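Local coordinates for putative secreted protein (Pseudomonas aeruginosa, PDB 3NPD) that is of unknown function but is probably a secreted, quorum-sensing-regulated virulence factor of a Pseudomonas-specific family, at residues N46-R51 against Y91-Y96; R57-P62 against Q100-E105. All blocks are in the same frame, centred on the assembly; numbering follows the deposited sequence.

Interaction 1: N46-R51 against Y91-Y96; sequences NHLSVR and YSFTEY. With SO4 (sulfate ion), chain B.
Leu48 and Phe93 sit abreast on neighbouring parallel strands, and the methyl CD1 of Leu48 rides over the Phe93 ring in a CH-pi contact, 4.2 Å from its centroid. The same methyl meets the edge of the Tyr91 ring, filling the notch between the two aromatics, while Val50 CG2 abuts the Phe93 rim at CD2 (3.5 Å). Branched aliphatic tips suit this face because they fit between flat rings; Leu69 of helix 62-74 and Met58 of helix 52-60 pack on it. At its far end Asn46 lies against Tyr91, its amide plane turned 59° from the ring. Its OD1 and Tyr91 OH share a water, and its ND2 goes to Asp34 and Gly36. Five N-H...O bonds of 2.9 Å join the backbones in parallel fashion, from Ser92 N to Asn46 O at one end to Tyr96 N to Val50 O at the other, where the strands end. Beyond them, extended Arg51 lays its guanidinium obliquely over Tyr96, CZ 4.0 Å from the ring centroid, in an off-centre cation-pi contact. NH1 donates to O4 of a sulfate (2.8 Å) that Lys97 and the Ala52 amide also bind. The chemistry thus passes from apolar packing to an exposed, positively charged end where the sulfate, probably from the crystallisation liquor, may offset part of the arginine's charge.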
loop_
_atom_site.group_PDB
_atom_site.type_symbol
_atom_site.label_atom_id
_atom_site.label_comp_id
_atom_site.label_asym_id
_atom_site.label_seq_id
_atom_site.Cartn_x
_atom_site.Cartn_y
_atom_site.Cartn_z
ATOM N N ASN A 46 1.647 -0.571 -2.283
ATOM C CA ASN A 46 1.744 0.757 -2.834
ATOM C C ASN A 46 2.970 1.329 -2.150
ATOM O O ASN A 46 3.032 1.417 -0.902
ATOM C CB ASN A 46 0.457 1.551 -2.486
ATOM C CG ASN A 46 0.318 2.899 -3.187
ATOM O OD1 ASN A 46 -0.595 3.654 -2.843
ATOM N ND2 ASN A 46 1.214 3.233 -4.126
ATOM N N HIS A 47 3.956 1.713 -2.942
ATOM C CA HIS A 47 5.160 2.325 -2.442
ATOM C C HIS A 47 4.988 3.829 -2.556
ATOM O O HIS A 47 4.621 4.321 -3.618
ATOM C CB HIS A 47 6.339 1.913 -3.323
ATOM C CG HIS A 47 6.548 0.416 -3.405
ATOM N ND1 HIS A 47 7.402 -0.285 -2.579
ATOM C CD2 HIS A 47 6.015 -0.494 -4.246
ATOM C CE1 HIS A 47 7.368 -1.568 -2.897
ATOM N NE2 HIS A 47 6.534 -1.724 -3.904
ATOM N N LEU A 48 5.305 4.556 -1.475
ATOM C CA LEU A 48 5.257 5.999 -1.464
ATOM C C LEU A 48 6.529 6.540 -0.790
ATOM O O LEU A 48 7.059 5.894 0.149
ATOM C CB LEU A 48 4.018 6.504 -0.764
ATOM C CG LEU A 48 2.659 6.073 -1.375
ATOM C CD1 LEU A 48 2.072 4.905 -0.545
ATOM C CD2 LEU A 48 1.702 7.273 -1.504
ATOM N N SER A 49 7.039 7.674 -1.289
ATOM C CA SER A 49 8.164 8.371 -0.630
ATOM C C SER A 49 7.577 9.582 0.080
ATOM O O SER A 49 6.587 10.171 -0.388
ATOM C CB SER A 49 9.281 8.808 -1.581
ATOM O OG SER A 49 8.853 9.728 -2.530
ATOM N N VAL A 50 8.219 9.961 1.172
ATOM C CA VAL A 50 7.750 11.036 2.064
ATOM C C VAL A 50 8.940 11.904 2.377
ATOM O O VAL A 50 9.977 11.397 2.801
ATOM C CB VAL A 50 7.197 10.509 3.406
ATOM C CG1 VAL A 50 6.519 11.658 4.185
ATOM C CG2 VAL A 50 6.232 9.443 3.173
ATOM N N ARG A 51 8.772 13.215 2.245
ATOM C CA ARG A 51 9.808 14.151 2.673
ATOM C C ARG A 51 9.983 14.139 4.190
ATOM O O ARG A 51 9.089 13.742 4.936
ATOM C CB ARG A 51 9.569 15.532 2.100
ATOM C CG ARG A 51 9.771 15.469 0.563
ATOM C CD ARG A 51 9.505 16.755 -0.150
ATOM N NE ARG A 51 9.735 16.592 -1.609
ATOM C CZ ARG A 51 10.884 16.828 -2.263
ATOM N NH1 ARG A 51 11.970 17.252 -1.609
ATOM N NH2 ARG A 51 10.944 16.650 -3.599
ATOM N N TYR A 91 0.881 -0.572 2.517
ATOM C CA TYR A 91 1.440 0.752 2.231
ATOM C C TYR A 91 2.835 0.765 2.777
ATOM O O TYR A 91 3.037 0.585 3.981
ATOM C CB TYR A 91 0.638 1.882 2.880
ATOM C CG TYR A 91 -0.616 2.036 2.153
ATOM C CD1 TYR A 91 -0.660 2.845 1.008
ATOM C CD2 TYR A 91 -1.727 1.287 2.484
ATOM C CE1 TYR A 91 -1.783 2.932 0.231
ATOM C CE2 TYR A 91 -2.885 1.379 1.722
ATOM C CZ TYR A 91 -2.911 2.221 0.598
ATOM O OH TYR A 91 -4.041 2.347 -0.175
ATOM N N SER A 92 3.812 1.006 1.901
ATOM C CA SER A 92 5.218 1.110 2.279
ATOM C C SER A 92 5.692 2.518 2.003
ATOM O O SER A 92 5.879 2.918 0.848
ATOM C CB SER A 92 6.059 0.047 1.549
ATOM O OG SER A 92 7.441 0.242 1.778
ATOM N N PHE A 93 5.880 3.270 3.077
ATOM C CA PHE A 93 6.406 4.653 3.002
ATOM C C PHE A 93 7.863 4.645 3.364
ATOM O O PHE A 93 8.269 4.058 4.393
ATOM C CB PHE A 93 5.693 5.557 3.993
ATOM C CG PHE A 93 4.241 5.784 3.711
ATOM C CD1 PHE A 93 3.266 4.904 4.220
ATOM C CD2 PHE A 93 3.810 6.911 2.984
ATOM C CE1 PHE A 93 1.908 5.137 3.967
ATOM C CE2 PHE A 93 2.452 7.122 2.736
ATOM C CZ PHE A 93 1.520 6.238 3.218
ATOM N N THR A 94 8.678 5.294 2.539
ATOM C CA THR A 94 10.112 5.464 2.784
ATOM C C THR A 94 10.477 6.948 2.637
ATOM O O THR A 94 9.737 7.709 2.039
ATOM C CB THR A 94 10.918 4.569 1.829
ATOM O OG1 THR A 94 10.675 4.975 0.483
ATOM C CG2 THR A 94 10.535 3.067 2.043
ATOM N N GLU A 95 11.619 7.340 3.169
ATOM C CA GLU A 95 12.108 8.706 3.067
ATOM C C GLU A 95 12.482 9.062 1.630
ATOM O O GLU A 95 13.112 8.273 0.939
ATOM C CB GLU A 95 13.352 8.882 3.953
ATOM C CG GLU A 95 13.024 9.181 5.394
ATOM C CD GLU A 95 12.880 10.668 5.634
ATOM O OE1 GLU A 95 12.224 11.351 4.803
ATOM O OE2 GLU A 95 13.415 11.133 6.663
ATOM N N TYR A 96 12.121 10.255 1.199
ATOM C CA TYR A 96 12.452 10.710 -0.150
ATOM C C TYR A 96 13.962 10.714 -0.403
ATOM O O TYR A 96 14.383 10.213 -1.410
ATOM C CB TYR A 96 11.860 12.086 -0.360
ATOM C CG TYR A 96 12.189 12.677 -1.695
ATOM C CD1 TYR A 96 11.718 12.087 -2.860
ATOM C CD2 TYR A 96 12.981 13.820 -1.815
ATOM C CE1 TYR A 96 11.990 12.604 -4.107
ATOM C CE2 TYR A 96 13.231 14.383 -3.072
ATOM C CZ TYR A 96 12.785 13.746 -4.219
ATOM O OH TYR A 96 13.099 14.285 -5.431
HETATM S S SO4 B . 13.376 16.393 2.246
HETATM O O1 SO4 B . 13.120 14.945 2.380
HETATM O O2 SO4 B . 12.530 17.278 3.061
HETATM O O3 SO4 B . 14.761 16.653 2.626
HETATM O O4 SO4 B . 13.132 16.791 0.845
HETATM O O HOH W 1 -3.504 2.981 -2.685
HETATM O O HOH W 2 8.721 1.022 -0.478
HETATM O O HOH W 3 8.705 3.686 -0.873
HETATM O O HOH W 4 13.399 16.901 -5.256
#

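Interaction 2: R57-P62 against Q100-E105; sequences RMRSNP and QPVATE
Val102 sets its two methyls against the end of helix 52-60, CG1 against CB of selenomethionine Met58 (4.0 Å) and CG2 against NH2 of Arg59 (3.7 Å). It belongs to a classic beta bulge: Val102 and Ala103 both stand opposite Phe93 of the adjoining antiparallel strand, in strand 101-107, at one edge of the chain's mixed sheet. The helix end therefore packs on the bulged part of this strand, and a beta-branched valine suits the place because its two branches can serve different neighbours at once, one apolar and one the face of an arginine's guanidinium. The selenomethionine, with its long flexible chain, bends at its last torsion (chi3 74°), carrying CE round to the methyl of Ala103, 4.4 Å away; the small alanine suits a place where a methyl of the selenomethionine closes over the strand. Phe93 and Val65 also touch Met58, which is buried.

Arg59 reaches across the surface side of the contact. Its chain is extended from CG to NE and crosses Val102 at about a right angle, bringing the guanidinium edge up to the strand backbone. NH2 donates to Pro101 O over 3.1 Å in a fairly straight bond (164° at the hydrogen); the carbonyl oxygen lies in the guanidinium plane, although the donor is tilted from the carbonyl plane. NE reaches the next carbonyl, Val102 O, through a water. NH1 turns instead to Glu56 in a salt bridge, so every guanidinium nitrogen has a polar partner. Further along, Pro62 and Glu105 meet more loosely. Glu105 has its stronger tie in a salt bridge from OE1 to Arg66 of helix 62-74, and its other oxygen, OE2, accepts from a water (2.8 Å) that also donates to Pro62 O.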
loop_
_atom_site.group_PDB
_atom_site.type_symbol
_atom_site.label_atom_id
_atom_site.label_comp_id
_atom_site.label_asym_id
_atom_site.label_seq_id
_atom_site.Cartn_x
_atom_site.Cartn_y
_atom_site.Cartn_z
ATOM N N ARG A 57 6.274 13.674 11.220
ATOM C CA ARG A 57 4.879 13.746 11.657
ATOM C C ARG A 57 4.240 12.375 11.625
ATOM O O ARG A 57 3.505 12.006 12.560
ATOM C CB ARG A 57 4.060 14.706 10.787
ATOM C CG ARG A 57 4.503 16.151 10.871
ATOM C CD ARG A 57 3.393 17.142 10.454
ATOM N NE ARG A 57 2.871 17.076 9.070
ATOM C CZ ARG A 57 3.474 17.512 7.948
ATOM N NH1 ARG A 57 4.720 17.970 7.935
ATOM N NH2 ARG A 57 2.822 17.434 6.782
HETATM N N MSE A 58 4.518 11.604 10.565
HETATM C CA MSE A 58 4.035 10.220 10.482
HETATM C C MSE A 58 4.537 9.329 11.605
HETATM O O MSE A 58 3.755 8.644 12.243
HETATM C CB MSE A 58 4.327 9.582 9.130
HETATM C CG MSE A 58 3.538 10.238 8.063
HETATM SE SE MSE A 58 3.884 9.528 6.305
HETATM C CE MSE A 58 2.919 7.857 6.522
ATOM N N ARG A 59 5.814 9.415 11.890
ATOM C CA ARG A 59 6.424 8.608 12.941
ATOM C C ARG A 59 5.937 8.955 14.335
ATOM O O ARG A 59 6.001 8.110 15.223
ATOM C CB ARG A 59 7.938 8.755 12.905
ATOM C CG ARG A 59 8.577 8.075 11.697
ATOM C CD ARG A 59 10.076 8.257 11.792
ATOM N NE ARG A 59 10.786 7.727 10.644
ATOM C CZ ARG A 59 11.497 8.415 9.746
ATOM N NH1 ARG A 59 11.643 9.728 9.815
ATOM N NH2 ARG A 59 12.092 7.749 8.749
ATOM N N SER A 60 5.547 10.223 14.539
ATOM C CA SER A 60 5.038 10.701 15.840
ATOM C C SER A 60 3.658 10.173 16.174
ATOM O O SER A 60 3.241 10.210 17.345
ATOM C CB SER A 60 5.018 12.247 15.902
ATOM O OG SER A 60 3.979 12.784 15.134
ATOM N N ASN A 61 2.909 9.722 15.163
ATOM C CA ASN A 61 1.554 9.200 15.419
ATOM C C ASN A 61 1.182 8.086 14.432
ATOM O O ASN A 61 0.333 8.264 13.527
ATOM C CB ASN A 61 0.533 10.307 15.418
ATOM C CG ASN A 61 -0.784 9.875 16.108
ATOM O OD1 ASN A 61 -1.105 8.667 16.251
ATOM N ND2 ASN A 61 -1.539 10.860 16.548
ATOM N N PRO A 62 1.826 6.928 14.614
ATOM C CA PRO A 62 1.613 5.845 13.673
ATOM C C PRO A 62 0.198 5.262 13.747
ATOM O O PRO A 62 -0.326 4.792 12.740
ATOM C CB PRO A 62 2.671 4.802 14.053
ATOM C CG PRO A 62 3.330 5.264 15.238
ATOM C CD PRO A 62 2.894 6.625 15.591
ATOM N N GLN A 100 15.024 5.313 3.692
ATOM C CA GLN A 100 14.853 4.642 4.991
ATOM C C GLN A 100 13.350 4.484 5.288
ATOM O O GLN A 100 12.556 5.374 4.923
ATOM C CB GLN A 100 15.555 5.416 6.104
ATOM C CG GLN A 100 17.039 5.093 6.210
ATOM C CD GLN A 100 17.267 3.815 6.983
ATOM O OE1 GLN A 100 17.953 2.906 6.519
ATOM N NE2 GLN A 100 16.656 3.724 8.157
ATOM N N PRO A 101 12.931 3.329 5.915
ATOM C CA PRO A 101 11.496 3.167 6.201
ATOM C C PRO A 101 10.966 4.247 7.118
ATOM O O PRO A 101 11.699 4.727 7.986
ATOM C CB PRO A 101 11.408 1.782 6.877
ATOM C CG PRO A 101 12.537 1.032 6.268
ATOM C CD PRO A 101 13.651 2.071 6.258
ATOM N N VAL A 102 9.739 4.665 6.846
ATOM C CA VAL A 102 8.997 5.601 7.616
ATOM C C VAL A 102 7.870 4.859 8.281
ATOM O O VAL A 102 7.735 4.925 9.501
ATOM C CB VAL A 102 8.423 6.758 6.726
ATOM C CG1 VAL A 102 7.517 7.681 7.530
ATOM C CG2 VAL A 102 9.610 7.552 6.080
ATOM N N ALA A 103 7.047 4.198 7.482
ATOM C CA ALA A 103 5.940 3.424 8.002
ATOM C C ALA A 103 5.576 2.319 7.043
ATOM O O ALA A 103 5.689 2.478 5.855
ATOM C CB ALA A 103 4.709 4.293 8.262
ATOM N N THR A 104 5.097 1.208 7.574
ATOM C CA THR A 104 4.614 0.099 6.761
ATOM C C THR A 104 3.302 -0.375 7.392
ATOM O O THR A 104 3.291 -0.832 8.538
ATOM C CB THR A 104 5.638 -1.042 6.609
ATOM O OG1 THR A 104 6.923 -0.491 6.270
ATOM C CG2 THR A 104 5.214 -1.985 5.463
ATOM N N GLU A 105 2.225 -0.303 6.628
ATOM C CA GLU A 105 0.892 -0.599 7.192
ATOM C C GLU A 105 0.177 -1.595 6.270
ATOM O O GLU A 105 -0.013 -1.328 5.071
ATOM C CB GLU A 105 0.062 0.693 7.326
ATOM C CG GLU A 105 0.625 1.660 8.380
ATOM C CD GLU A 105 0.766 1.065 9.805
ATOM O OE1 GLU A 105 -0.006 0.159 10.170
ATOM O OE2 GLU A 105 1.608 1.564 10.608
HETATM O O HOH W 5 10.051 4.949 11.108
HETATM O O HOH W 6 1.568 4.369 10.713
#

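How the interactions relate
The two interactions, with centres 9 Å apart, meet along the antiparallel pairing of strands 88-95 and 101-107. Tyr91 N lies 2.8 Å from Glu105 O and Glu95 N 2.8 Å from Gln100 O, probable hydrogen bonds that carry the parallel pair of interaction 1 on to the edge strand of interaction 2. Because helix 52-60 directly follows strand 43-50, the chain leaves one contact and soon enters the other. Phe93 is common to both: it belongs to interaction 1 and is also touched by Met58 and Val102 of interaction 2. A bound 3-cyclohexyl-1-propylsulfonic acid, probably from the crystallisation liquor, lies about 3 Å from the Tyr91 side chain and about 4 Å from that of Met58, and may mark a pocket there.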